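PDB 6KPB: scarecrow-like protein 3 from Arabidopsis thaliana, which probably acts as a transcription factor in plant development and binds IDD-family zinc finger proteins, among them JACKDAW/IDD10. Local coordinates for residues M142-K147 / R446-C451; L151-A156 / V347-D352; A372-C377 / R472-V477; L378-P383 / I467-R472. All coordinates share one frame; numbering follows the deposited sequence.

Overall arrangement
Interactions 2 and 3 lie in the core and pack helices on neighbouring antiparallel strands, 345-351 and 472-482, of one mixed sheet; interactions 1 and 4 lie farther out and are only partly buried. Helix 145-160 serves both interaction 1, at its start, and interaction 2, farther along. Helix 360-381 likewise serves 3 and 4, which share R472 and have centres about 7 Å apart. All four rest on van der Waals contact, with no hydrogen bond between their segments, yet the chemistry shifts with place: small aliphatic groups fill 2, leucines dominate 3, a proline and the aliphatic root of a lysine meet leucines in 1, and in 4 a tryptophan meets polar side chains whose heads bond elsewhere.

Interaction 1: residues M142-K147 / R446-C451; sequences MFPILK and RLLQGC
The ring at the heart of this contact is the pyrrolidine of P144, which presents two of its carbons to L448: methyl CD2 of L448 sits 3.8 Å from CG of P144 and 4.0 Å from CB of P144. P144 is the N-cap of helix 145-160, one of the helices that flank the Rossmann-like sheet of the GRAS domain, while L448 lies at the last turn of helix 438-448, and the contact joins the start of one helix to the end of another. The two side chains cross at about a right angle, and the leucine meets the proline with its CD2 methyl. Y456 on strand 456-461 touches both residues, and F453 adds to the cover of P144. The phenyl of F143, just before, takes no part across the contact; it also touches Y456, meets F139 with the planes about 40° apart, and packs on V392. Beyond L448 the chain curls back, with Q449 N bonded to R446 O and G450 N to L447 O. The second point of contact is apolar too, although it involves a lysine. K147 sends its CB toward the partner helix, with CG anti to the carbonyl carbon (chi1 -68°), and from there the chain leads away, so only its root takes part. L447 reaches it with the CD2 branch, 3.6 Å from CB of K147 and 3.8 Å from the carbonyl carbon C of K147. The neighbouring methyl contact lies one helical turn farther on, where CD2 of L447 comes within 4.2 Å of CD1 of L151.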
loop_
_atom_site.group_PDB
_atom_site.type_symbol
_atom_site.label_atom_id
_atom_site.label_comp_id
_atom_site.label_asym_id
_atom_site.label_seq_id
_atom_site.Cartn_x
_atom_site.Cartn_y
_atom_site.Cartn_z
ATOM N N MET A 142 -21.761 -11.020 -0.843
ATOM C CA MET A 142 -21.308 -12.317 -1.332
ATOM C C MET A 142 -21.534 -13.442 -0.331
ATOM O O MET A 142 -21.519 -14.614 -0.724
ATOM C CB MET A 142 -19.824 -12.250 -1.710
ATOM C CG MET A 142 -19.502 -11.169 -2.732
ATOM S SD MET A 142 -17.746 -11.037 -3.102
ATOM C CE MET A 142 -17.522 -12.485 -4.133
ATOM N N PHE A 143 -21.746 -13.117 0.943
ATOM C CA PHE A 143 -22.028 -14.099 1.976
ATOM C C PHE A 143 -23.353 -13.779 2.658
ATOM O O PHE A 143 -23.738 -12.610 2.756
ATOM C CB PHE A 143 -20.913 -14.139 3.028
ATOM C CG PHE A 143 -19.598 -14.634 2.499
ATOM C CD1 PHE A 143 -18.699 -13.762 1.911
ATOM C CD2 PHE A 143 -19.261 -15.974 2.592
ATOM C CE1 PHE A 143 -17.490 -14.216 1.423
ATOM C CE2 PHE A 143 -18.053 -16.436 2.105
ATOM C CZ PHE A 143 -17.166 -15.555 1.520
ATOM N N PRO A 144 -24.077 -14.794 3.126
ATOM C CA PRO A 144 -25.329 -14.561 3.856
ATOM C C PRO A 144 -25.164 -14.384 5.358
ATOM O O PRO A 144 -26.175 -14.365 6.067
ATOM C CB PRO A 144 -26.113 -15.845 3.560
ATOM C CG PRO A 144 -25.049 -16.893 3.518
ATOM C CD PRO A 144 -23.818 -16.232 2.930
ATOM N N ILE A 145 -23.929 -14.256 5.850
ATOM C CA ILE A 145 -23.691 -14.229 7.291
ATOM C C ILE A 145 -24.391 -13.036 7.927
ATOM O O ILE A 145 -25.158 -13.180 8.886
ATOM C CB ILE A 145 -22.181 -14.207 7.584
ATOM C CG1 ILE A 145 -21.475 -15.380 6.896
ATOM C CG2 ILE A 145 -21.937 -14.203 9.081
ATOM C CD1 ILE A 145 -22.008 -16.736 7.285
ATOM N N LEU A 146 -24.135 -11.838 7.401
ATOM C CA LEU A 146 -24.650 -10.627 8.029
ATOM C C LEU A 146 -26.160 -10.502 7.857
ATOM O O LEU A 146 -26.854 -10.032 8.767
ATOM C CB LEU A 146 -23.936 -9.401 7.461
ATOM C CG LEU A 146 -22.498 -9.212 7.946
ATOM C CD1 LEU A 146 -21.859 -8.007 7.278
ATOM C CD2 LEU A 146 -22.474 -9.058 9.458
ATOM N N LYS A 147 -26.687 -10.912 6.700
ATOM C CA LYS A 147 -28.130 -10.852 6.487
ATOM C C LYS A 147 -28.872 -11.726 7.492
ATOM O O LYS A 147 -29.911 -11.322 8.028
ATOM C CB LYS A 147 -28.471 -11.275 5.059
ATOM C CG LYS A 147 -28.007 -10.310 3.977
ATOM C CD LYS A 147 -28.135 -10.953 2.602
ATOM C CE LYS A 147 -27.564 -10.073 1.496
ATOM N NZ LYS A 147 -28.578 -9.134 0.944
ATOM N N ARG A 446 -35.147 -19.635 5.184
ATOM C CA ARG A 446 -35.674 -19.247 3.877
ATOM C C ARG A 446 -34.747 -18.269 3.172
ATOM O O ARG A 446 -34.623 -18.309 1.942
ATOM C CB ARG A 446 -37.065 -18.636 4.032
ATOM C CG ARG A 446 -38.169 -19.649 4.268
ATOM C CD ARG A 446 -39.428 -18.982 4.794
ATOM N NE ARG A 446 -40.556 -19.908 4.838
ATOM C CZ ARG A 446 -41.657 -19.711 5.554
ATOM N NH1 ARG A 446 -41.779 -18.622 6.301
ATOM N NH2 ARG A 446 -42.635 -20.608 5.532
ATOM N N LEU A 447 -34.098 -17.384 3.929
ATOM C CA LEU A 447 -33.091 -16.505 3.346
ATOM C C LEU A 447 -31.981 -17.312 2.685
ATOM O O LEU A 447 -31.483 -16.937 1.617
ATOM C CB LEU A 447 -32.516 -15.589 4.425
ATOM C CG LEU A 447 -32.037 -14.193 4.034
ATOM C CD1 LEU A 447 -33.225 -13.312 3.691
ATOM C CD2 LEU A 447 -31.233 -13.586 5.169
ATOM N N LEU A 448 -31.586 -18.432 3.297
ATOM C CA LEU A 448 -30.542 -19.272 2.721
ATOM C C LEU A 448 -30.993 -19.969 1.444
ATOM O O LEU A 448 -30.146 -20.470 0.695
ATOM C CB LEU A 448 -30.077 -20.311 3.743
ATOM C CG LEU A 448 -29.251 -19.804 4.924
ATOM C CD1 LEU A 448 -29.006 -20.914 5.925
ATOM C CD2 LEU A 448 -27.936 -19.250 4.426
ATOM N N GLN A 449 -32.297 -20.021 1.182
ATOM C CA GLN A 449 -32.806 -20.523 -0.085
ATOM C C GLN A 449 -32.673 -19.503 -1.208
ATOM O O GLN A 449 -33.176 -19.742 -2.310
ATOM C CB GLN A 449 -34.272 -20.947 0.062
ATOM N N GLY A 450 -32.004 -18.378 -0.947
ATOM C CA GLY A 450 -31.795 -17.363 -1.950
ATOM C C GLY A 450 -30.736 -17.752 -2.963
ATOM O O GLY A 450 -30.073 -18.785 -2.864
ATOM N N CYS A 451 -30.581 -16.887 -3.962
ATOM C CA CYS A 451 -29.657 -17.151 -5.057
ATOM C C CYS A 451 -28.222 -17.166 -4.541
ATOM O O CYS A 451 -27.753 -16.185 -3.955
ATOM C CB CYS A 451 -29.826 -16.098 -6.151
ATOM S SG CYS A 451 -28.889 -16.423 -7.665
#

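Interaction 2: residues L151-A156 / V347-D352; sequences LLTNRA and VVTEQD
T153 meets V347 where the helical segment 151-156 runs almost antiparallel (168°) to strand residues 347-351, so that helix 145-160 lies on strand 345-351 in a helix-on-sheet layer of the Rossmann-like GRAS core. CG2 of T153 lies 3.6 Å from CB of V347, and CB of T153 is 3.7 Å from CG2 of V347. The threonine's two branches divide the work: CG2, anti to the carbonyl carbon, faces the strand, while OG1, wedged between N and C (chi1 61°), bonds back to S149 O and Y150 O of its own helix. CG2 of T153 also passes T349, whose OG1 is 4.3 Å away and bonded to S149 OG. One turn after T153, CB of A156 rests 4.0 Å from CG1 of V347, so V347 fits between two residues of the same helical face. An alanine in place of V347 would keep CB but lose both methyls, which would probably leave A156 without its partner and open a gap beneath T153. The close contacts are carbon on carbon, and the hydroxyls of T153 and T349 find their bonds at S149 and Y150 of the helix; the buried interface thus rests on packing, with no hydrogen bond joining the two segments.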
loop_
_atom_site.group_PDB
_atom_site.type_symbol
_atom_site.label_atom_id
_atom_site.label_comp_id
_atom_site.label_asym_id
_atom_site.label_seq_id
_atom_site.Cartn_x
_atom_site.Cartn_y
_atom_site.Cartn_z
ATOM N N LEU A 151 -31.203 -10.191 10.452
ATOM C CA LEU A 151 -32.592 -10.627 10.560
ATOM C C LEU A 151 -32.892 -11.157 11.958
ATOM O O LEU A 151 -33.900 -10.790 12.571
ATOM C CB LEU A 151 -32.886 -11.691 9.499
ATOM C CG LEU A 151 -34.332 -12.077 9.168
ATOM C CD1 LEU A 151 -34.375 -12.754 7.804
ATOM C CD2 LEU A 151 -34.950 -12.991 10.222
ATOM N N LEU A 152 -32.023 -12.029 12.476
ATOM C CA LEU A 152 -32.274 -12.643 13.776
ATOM C C LEU A 152 -32.204 -11.619 14.903
ATOM O O LEU A 152 -33.036 -11.638 15.817
ATOM C CB LEU A 152 -31.281 -13.779 14.020
ATOM C CG LEU A 152 -31.483 -15.040 13.175
ATOM C CD1 LEU A 152 -30.324 -16.016 13.356
ATOM C CD2 LEU A 152 -32.810 -15.698 13.527
ATOM N N THR A 153 -31.222 -10.715 14.854
ATOM C CA THR A 153 -31.065 -9.747 15.935
ATOM C C THR A 153 -32.165 -8.691 15.904
ATOM O O THR A 153 -32.625 -8.238 16.958
ATOM C CB THR A 153 -29.689 -9.087 15.861
ATOM O OG1 THR A 153 -29.555 -8.394 14.616
ATOM C CG2 THR A 153 -28.590 -10.132 15.977
ATOM N N ASN A 154 -32.600 -8.283 14.707
ATOM C CA ASN A 154 -33.696 -7.322 14.619
ATOM C C ASN A 154 -34.992 -7.907 15.169
ATOM O O ASN A 154 -35.759 -7.206 15.838
ATOM C CB ASN A 154 -33.886 -6.861 13.173
ATOM C CG ASN A 154 -32.787 -5.922 12.710
ATOM O OD1 ASN A 154 -31.983 -5.445 13.510
ATOM N ND2 ASN A 154 -32.756 -5.644 11.412
ATOM N N ARG A 155 -35.252 -9.189 14.899
ATOM C CA ARG A 155 -36.428 -9.841 15.469
ATOM C C ARG A 155 -36.346 -9.890 16.989
ATOM O O ARG A 155 -37.337 -9.629 17.682
ATOM C CB ARG A 155 -36.579 -11.249 14.896
ATOM C CG ARG A 155 -37.204 -11.302 13.513
ATOM C CD ARG A 155 -38.718 -11.166 13.588
ATOM N NE ARG A 155 -39.201 -9.997 12.860
ATOM C CZ ARG A 155 -39.372 -9.957 11.543
ATOM N NH1 ARG A 155 -39.089 -11.022 10.804
ATOM N NH2 ARG A 155 -39.818 -8.851 10.964
ATOM N N ALA A 156 -35.169 -10.220 17.526
ATOM C CA ALA A 156 -35.004 -10.269 18.975
ATOM C C ALA A 156 -35.200 -8.893 19.598
ATOM O O ALA A 156 -35.770 -8.772 20.689
ATOM C CB ALA A 156 -33.626 -10.829 19.327
ATOM N N VAL A 347 -27.638 -8.742 21.750
ATOM C CA VAL A 347 -27.513 -9.705 20.665
ATOM C C VAL A 347 -26.047 -9.782 20.262
ATOM O O VAL A 347 -25.399 -8.753 20.035
ATOM C CB VAL A 347 -28.417 -9.336 19.475
ATOM C CG1 VAL A 347 -29.879 -9.480 19.872
ATOM C CG2 VAL A 347 -28.148 -7.921 19.006
ATOM N N VAL A 348 -25.521 -11.002 20.199
ATOM C CA VAL A 348 -24.101 -11.240 19.971
ATOM C C VAL A 348 -23.948 -12.106 18.731
ATOM O O VAL A 348 -24.527 -13.199 18.652
ATOM C CB VAL A 348 -23.435 -11.910 21.184
ATOM C CG1 VAL A 348 -21.964 -12.164 20.900
ATOM C CG2 VAL A 348 -23.610 -11.054 22.433
ATOM N N THR A 349 -23.171 -11.621 17.766
ATOM C CA THR A 349 -22.773 -12.397 16.600
ATOM C C THR A 349 -21.261 -12.565 16.648
ATOM O O THR A 349 -20.525 -11.573 16.681
ATOM C CB THR A 349 -23.202 -11.717 15.298
ATOM O OG1 THR A 349 -24.630 -11.609 15.262
ATOM C CG2 THR A 349 -22.734 -12.526 14.097
ATOM N N GLU A 350 -20.804 -13.815 16.662
ATOM C CA GLU A 350 -19.390 -14.117 16.824
ATOM C C GLU A 350 -18.998 -15.267 15.911
ATOM O O GLU A 350 -19.833 -16.087 15.517
ATOM C CB GLU A 350 -19.052 -14.477 18.278
ATOM C CG GLU A 350 -18.658 -13.295 19.139
ATOM C CD GLU A 350 -17.367 -12.651 18.673
ATOM O OE1 GLU A 350 -17.237 -11.416 18.800
ATOM O OE2 GLU A 350 -16.487 -13.384 18.175
ATOM N N GLN A 351 -17.709 -15.316 15.576
ATOM C CA GLN A 351 -17.161 -16.497 14.926
ATOM C C GLN A 351 -17.317 -17.704 15.841
ATOM O O GLN A 351 -17.212 -17.594 17.066
ATOM C CB GLN A 351 -15.684 -16.293 14.580
ATOM C CG GLN A 351 -15.418 -15.443 13.345
ATOM C CD GLN A 351 -15.318 -13.964 13.662
ATOM O OE1 GLN A 351 -15.685 -13.524 14.752
ATOM N NE2 GLN A 351 -14.813 -13.191 12.710
ATOM N N ASP A 352 -17.576 -18.860 15.243
ATOM C CA ASP A 352 -17.763 -20.095 15.992
ATOM C C ASP A 352 -16.636 -21.063 15.645
ATOM O O ASP A 352 -16.847 -22.099 15.009
ATOM C CB ASP A 352 -19.132 -20.705 15.698
ATOM C CG ASP A 352 -19.592 -21.647 16.792
ATOM O OD1 ASP A 352 -18.734 -22.128 17.560
ATOM O OD2 ASP A 352 -20.812 -21.884 16.903
#

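Interaction 3: residues A372-C377 / R472-V477; sequences AALFDC and RPLYSV
L374 and L474 carry most of this buried contact, in which segment 372-377 of helix 360-381 crosses strand residues 472-477 nearly at a right angle (-86°) on the sheet of the GRAS core. The two leucines slide past each other in opposite directions, each with its branched end alongside the other's. Methyl CD2 of L374 lies 3.8 Å from CD1 of L474, and CD2 of L474 reaches 3.9 Å from CG of L374, so the forks interleave. On L374 the CB does not aim straight at the strand; CG, set anti to the carbonyl carbon (chi1 -76°), swings the branch across to it. L474 belongs to a classic beta bulge, where L474 and Y475 together face I467 on the neighbouring strand. W469 of that same strand backs L474 and also touches A373.

A373 comes next. Its methyl CB lies 3.9 Å from both CB and CG of R472, a contact with the aliphatic base of the arginine, and stands more distantly, at 4.5 Å, from CD2 of L474. R472 sends CG anti to its own N (chi1 -176°) and bends at chi2, which carries the guanidinium beyond the alanine. There NH2 forms a salt bridge with E366 and a hydrogen bond with T370, both earlier on the same helix. Another side of that helix meets the bound peptide, where D376 OD2 hydrogen-bonds a polar side chain.

Across the two segments the contact is therefore purely apolar: carbons of the leucines, the alanine and the base of the arginine join helix to strand, while the arginine's charge is paired next door.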
loop_
_atom_site.group_PDB
_atom_site.type_symbol
_atom_site.label_atom_id
_atom_site.label_comp_id
_atom_site.label_asym_id
_atom_site.label_seq_id
_atom_site.Cartn_x
_atom_site.Cartn_y
_atom_site.Cartn_z
ATOM N N ALA A 372 -10.581 -22.974 5.075
ATOM C CA ALA A 372 -10.782 -23.839 3.917
ATOM C C ALA A 372 -12.253 -23.889 3.537
ATOM O O ALA A 372 -12.598 -23.914 2.350
ATOM C CB ALA A 372 -10.254 -25.246 4.198
ATOM N N ALA A 373 -13.136 -23.897 4.538
ATOM C CA ALA A 373 -14.568 -23.853 4.268
ATOM C C ALA A 373 -14.976 -22.503 3.690
ATOM O O ALA A 373 -15.706 -22.438 2.695
ATOM C CB ALA A 373 -15.350 -24.153 5.548
ATOM N N LEU A 374 -14.507 -21.410 4.302
ATOM C CA LEU A 374 -14.854 -20.078 3.810
ATOM C C LEU A 374 -14.329 -19.854 2.397
ATOM O O LEU A 374 -15.044 -19.327 1.538
ATOM C CB LEU A 374 -14.318 -19.012 4.762
ATOM C CG LEU A 374 -15.100 -18.840 6.065
ATOM C CD1 LEU A 374 -14.299 -18.036 7.073
ATOM C CD2 LEU A 374 -16.441 -18.175 5.788
ATOM N N PHE A 375 -13.081 -20.252 2.135
ATOM C CA PHE A 375 -12.553 -20.184 0.778
ATOM C C PHE A 375 -13.255 -21.153 -0.162
ATOM O O PHE A 375 -13.184 -20.975 -1.382
ATOM C CB PHE A 375 -11.049 -20.463 0.778
ATOM C CG PHE A 375 -10.204 -19.265 1.113
ATOM C CD1 PHE A 375 -10.290 -18.661 2.359
ATOM C CD2 PHE A 375 -9.312 -18.750 0.186
ATOM C CE1 PHE A 375 -9.508 -17.564 2.668
ATOM C CE2 PHE A 375 -8.530 -17.653 0.489
ATOM C CZ PHE A 375 -8.628 -17.060 1.733
ATOM N N ASP A 376 -13.927 -22.174 0.375
ATOM C CA ASP A 376 -14.610 -23.138 -0.481
ATOM C C ASP A 376 -15.897 -22.553 -1.052
ATOM O O ASP A 376 -16.236 -22.811 -2.213
ATOM C CB ASP A 376 -14.897 -24.422 0.301
ATOM C CG ASP A 376 -15.042 -25.637 -0.597
ATOM O OD1 ASP A 376 -15.664 -25.523 -1.673
ATOM O OD2 ASP A 376 -14.531 -26.713 -0.220
ATOM N N CYS A 377 -16.625 -21.765 -0.253
ATOM C CA CYS A 377 -17.833 -21.109 -0.750
ATOM C C CYS A 377 -17.533 -20.290 -1.997
ATOM O O CYS A 377 -18.195 -20.438 -3.030
ATOM C CB CYS A 377 -18.438 -20.208 0.330
ATOM S SG CYS A 377 -18.391 -20.848 2.011
ATOM N N ARG A 472 -19.392 -27.399 8.430
ATOM C CA ARG A 472 -18.423 -26.638 9.207
ATOM C C ARG A 472 -19.092 -25.427 9.841
ATOM O O ARG A 472 -19.639 -24.587 9.113
ATOM C CB ARG A 472 -17.271 -26.188 8.327
ATOM C CG ARG A 472 -16.160 -25.477 9.078
ATOM C CD ARG A 472 -15.358 -26.452 9.920
ATOM N NE ARG A 472 -14.362 -25.772 10.744
ATOM C CZ ARG A 472 -13.423 -26.397 11.447
ATOM N NH1 ARG A 472 -13.343 -27.720 11.421
ATOM N NH2 ARG A 472 -12.559 -25.698 12.169
ATOM N N PRO A 473 -19.076 -25.292 11.166
ATOM C CA PRO A 473 -19.616 -24.076 11.787
ATOM C C PRO A 473 -18.760 -22.863 11.460
ATOM O O PRO A 473 -17.532 -22.948 11.376
ATOM C CB PRO A 473 -19.579 -24.394 13.287
ATOM C CG PRO A 473 -19.473 -25.886 13.369
ATOM C CD PRO A 473 -18.688 -26.299 12.165
ATOM N N LEU A 474 -19.423 -21.723 11.278
ATOM C CA LEU A 474 -18.750 -20.479 10.925
ATOM C C LEU A 474 -19.046 -19.354 11.903
ATOM O O LEU A 474 -18.111 -18.728 12.418
ATOM C CB LEU A 474 -19.145 -20.052 9.502
ATOM C CG LEU A 474 -18.739 -20.990 8.365
ATOM C CD1 LEU A 474 -19.212 -20.438 7.031
ATOM C CD2 LEU A 474 -17.233 -21.213 8.357
ATOM N N TYR A 475 -20.318 -19.067 12.170
ATOM C CA TYR A 475 -20.687 -17.971 13.052
ATOM C C TYR A 475 -21.873 -18.385 13.909
ATOM O O TYR A 475 -22.658 -19.260 13.537
ATOM C CB TYR A 475 -21.041 -16.700 12.272
ATOM C CG TYR A 475 -19.935 -16.173 11.390
ATOM C CD1 TYR A 475 -19.764 -16.654 10.099
ATOM C CD2 TYR A 475 -19.071 -15.185 11.842
ATOM C CE1 TYR A 475 -18.758 -16.170 9.285
ATOM C CE2 TYR A 475 -18.062 -14.695 11.036
ATOM C CZ TYR A 475 -17.911 -15.191 9.759
ATOM O OH TYR A 475 -16.906 -14.702 8.956
ATOM N N SER A 476 -21.999 -17.731 15.061
ATOM C CA SER A 476 -23.106 -17.951 15.976
ATOM C C SER A 476 -23.842 -16.640 16.226
ATOM O O SER A 476 -23.262 -15.554 16.132
ATOM C CB SER A 476 -22.621 -18.541 17.309
ATOM O OG SER A 476 -21.726 -17.663 17.970
ATOM N N VAL A 477 -25.136 -16.751 16.528
ATOM C CA VAL A 477 -25.973 -15.613 16.888
ATOM C C VAL A 477 -26.741 -15.975 18.152
ATOM O O VAL A 477 -27.378 -17.033 18.210
ATOM C CB VAL A 477 -26.947 -15.226 15.757
ATOM C CG1 VAL A 477 -27.754 -13.996 16.147
ATOM C CG2 VAL A 477 -26.191 -14.981 14.458
#

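Interaction 4: residues L378-P383 / I467-R472; sequences LETKVP and ICWQDR
K381 NZ is gripped by two backbone carbonyls, G452 O and D454 O, and on the way to them the lysine brings its CE against the indole of W469. That carbon is 3.7 Å from CZ3 of W469 and approaches the ring obliquely. The side chain runs extended as far as CE and bends only at chi4 (-66°), which turns the ammonium toward the two carbonyls. T380 comes to the same six-membered ring, also obliquely, its OG1 3.8 Å from CH2 of W469, while the hydroxyl bonds back to C377 O. The backbone turn carrying this pair is tied at L378 O, which accepts from V382 N (2.8 Å) and from K381 N on the same face of its carbonyl plane. On W469, Q470 CG lies 3.5 Å above the ring plane, offset toward the rim, and Y456 meets the indole edge-to-face. A type II' turn from W469 to R472 closes the beta hairpin, with R472 N to W469 O at 2.8 Å. With an alanine here instead of W469, CE of K381 and OG1 of T380 would probably face a gap. The contact thus sets the C-terminal part of helix 360-381 against the end of strand 464-469, where the hairpin turns into strand 472-482, with strand 456-461 bringing Y456 to the indole.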
loop_
_atom_site.group_PDB
_atom_site.type_symbol
_atom_site.label_atom_id
_atom_site.label_comp_id
_atom_site.label_asym_id
_atom_site.label_seq_id
_atom_site.Cartn_x
_atom_site.Cartn_y
_atom_site.Cartn_z
ATOM N N LEU A 378 -16.524 -19.419 -1.915
ATOM C CA LEU A 378 -16.188 -18.559 -3.044
ATOM C C LEU A 378 -15.787 -19.374 -4.264
ATOM O O LEU A 378 -16.093 -18.994 -5.401
ATOM C CB LEU A 378 -15.069 -17.597 -2.648
ATOM C CG LEU A 378 -15.461 -16.550 -1.606
ATOM C CD1 LEU A 378 -14.241 -15.814 -1.084
ATOM C CD2 LEU A 378 -16.459 -15.574 -2.204
ATOM N N GLU A 379 -15.109 -20.505 -4.051
ATOM C CA GLU A 379 -14.670 -21.323 -5.178
ATOM C C GLU A 379 -15.854 -21.933 -5.917
ATOM O O GLU A 379 -15.849 -22.010 -7.150
ATOM C CB GLU A 379 -13.716 -22.415 -4.693
ATOM C CG GLU A 379 -13.249 -23.374 -5.779
ATOM C CD GLU A 379 -12.435 -22.692 -6.865
ATOM O OE1 GLU A 379 -12.411 -23.207 -8.003
ATOM O OE2 GLU A 379 -11.819 -21.643 -6.583
ATOM N N THR A 380 -16.883 -22.363 -5.185
ATOM C CA THR A 380 -18.041 -22.982 -5.817
ATOM C C THR A 380 -19.020 -21.971 -6.398
ATOM O O THR A 380 -19.985 -22.382 -7.052
ATOM C CB THR A 380 -18.786 -23.871 -4.815
ATOM O OG1 THR A 380 -19.443 -23.052 -3.840
ATOM C CG2 THR A 380 -17.822 -24.812 -4.113
ATOM N N LYS A 381 -18.802 -20.674 -6.189
ATOM C CA LYS A 381 -19.815 -19.687 -6.543
ATOM C C LYS A 381 -19.278 -18.570 -7.429
ATOM O O LYS A 381 -20.001 -18.058 -8.289
ATOM C CB LYS A 381 -20.423 -19.088 -5.273
ATOM C CG LYS A 381 -21.110 -20.104 -4.373
ATOM C CD LYS A 381 -21.523 -19.475 -3.051
ATOM C CE LYS A 381 -22.171 -20.497 -2.128
ATOM N NZ LYS A 381 -23.467 -20.996 -2.665
ATOM N N VAL A 382 -18.021 -18.181 -7.232
ATOM C CA VAL A 382 -17.473 -16.984 -7.866
ATOM C C VAL A 382 -16.261 -17.359 -8.714
ATOM O O VAL A 382 -15.431 -18.170 -8.276
ATOM C CB VAL A 382 -17.114 -15.926 -6.808
ATOM C CG1 VAL A 382 -16.847 -14.584 -7.454
ATOM C CG2 VAL A 382 -18.230 -15.804 -5.782
ATOM N N PRO A 383 -16.118 -16.809 -9.922
ATOM C CA PRO A 383 -14.983 -17.184 -10.776
ATOM C C PRO A 383 -13.641 -16.826 -10.155
ATOM O O PRO A 383 -13.523 -15.888 -9.363
ATOM C CB PRO A 383 -15.228 -16.383 -12.061
ATOM C CG PRO A 383 -16.693 -16.134 -12.073
ATOM C CD PRO A 383 -17.089 -15.966 -10.639
ATOM N N ILE A 467 -24.476 -20.628 12.066
ATOM C CA ILE A 467 -24.441 -20.568 10.609
ATOM C C ILE A 467 -23.289 -21.435 10.121
ATOM O O ILE A 467 -22.124 -21.169 10.435
ATOM C CB ILE A 467 -24.293 -19.123 10.114
ATOM C CG1 ILE A 467 -25.343 -18.225 10.771
ATOM C CG2 ILE A 467 -24.427 -19.068 8.603
ATOM C CD1 ILE A 467 -25.191 -16.759 10.432
ATOM N N CYS A 468 -23.611 -22.471 9.353
ATOM C CA CYS A 468 -22.626 -23.425 8.872
ATOM C C CYS A 468 -22.512 -23.371 7.356
ATOM O O CYS A 468 -23.476 -23.055 6.653
ATOM C CB CYS A 468 -22.988 -24.855 9.291
ATOM S SG CYS A 468 -23.176 -25.113 11.064
ATOM N N TRP A 469 -21.318 -23.679 6.861
ATOM C CA TRP A 469 -21.100 -24.015 5.460
ATOM C C TRP A 469 -20.853 -25.513 5.389
ATOM O O TRP A 469 -19.917 -26.017 6.020
ATOM C CB TRP A 469 -19.921 -23.244 4.867
ATOM C CG TRP A 469 -19.486 -23.778 3.536
ATOM C CD1 TRP A 469 -18.383 -24.541 3.280
ATOM C CD2 TRP A 469 -20.155 -23.607 2.280
ATOM N NE1 TRP A 469 -18.319 -24.846 1.941
ATOM C CE2 TRP A 469 -19.394 -24.285 1.306
ATOM C CE3 TRP A 469 -21.318 -22.939 1.884
ATOM C CZ2 TRP A 469 -19.762 -24.318 -0.037
ATOM C CZ3 TRP A 469 -21.680 -22.974 0.550
ATOM C CH2 TRP A 469 -20.905 -23.658 -0.395
ATOM N N GLN A 470 -21.692 -26.216 4.628
ATOM C CA GLN A 470 -21.728 -27.673 4.658
ATOM C C GLN A 470 -21.925 -28.136 6.096
ATOM O O GLN A 470 -22.970 -27.871 6.699
ATOM C CB GLN A 470 -20.454 -28.271 4.053
ATOM C CG GLN A 470 -20.087 -27.727 2.675
ATOM C CD GLN A 470 -21.024 -28.199 1.575
ATOM O OE1 GLN A 470 -22.201 -27.838 1.543
ATOM N NE2 GLN A 470 -20.500 -29.010 0.661
ATOM N N ASP A 471 -20.926 -28.807 6.664
ATOM C CA ASP A 471 -20.971 -29.238 8.055
ATOM C C ASP A 471 -20.091 -28.396 8.968
ATOM O O ASP A 471 -20.054 -28.653 10.175
ATOM C CB ASP A 471 -20.558 -30.711 8.168
ATOM C CG ASP A 471 -21.635 -31.659 7.674
ATOM O OD1 ASP A 471 -22.712 -31.181 7.260
ATOM O OD2 ASP A 471 -21.402 -32.886 7.704
ATOM N N ARG A 472 -19.392 -27.399 8.430
ATOM C CA ARG A 472 -18.423 -26.638 9.207
ATOM C C ARG A 472 -19.092 -25.427 9.841
ATOM O O ARG A 472 -19.639 -24.587 9.113
ATOM C CB ARG A 472 -17.271 -26.188 8.327
ATOM C CG ARG A 472 -16.160 -25.477 9.078
ATOM C CD ARG A 472 -15.358 -26.452 9.920
ATOM N NE ARG A 472 -14.362 -25.772 10.744
ATOM C CZ ARG A 472 -13.423 -26.397 11.447
ATOM N NH1 ARG A 472 -13.343 -27.720 11.421
ATOM N NH2 ARG A 472 -12.559 -25.698 12.169
#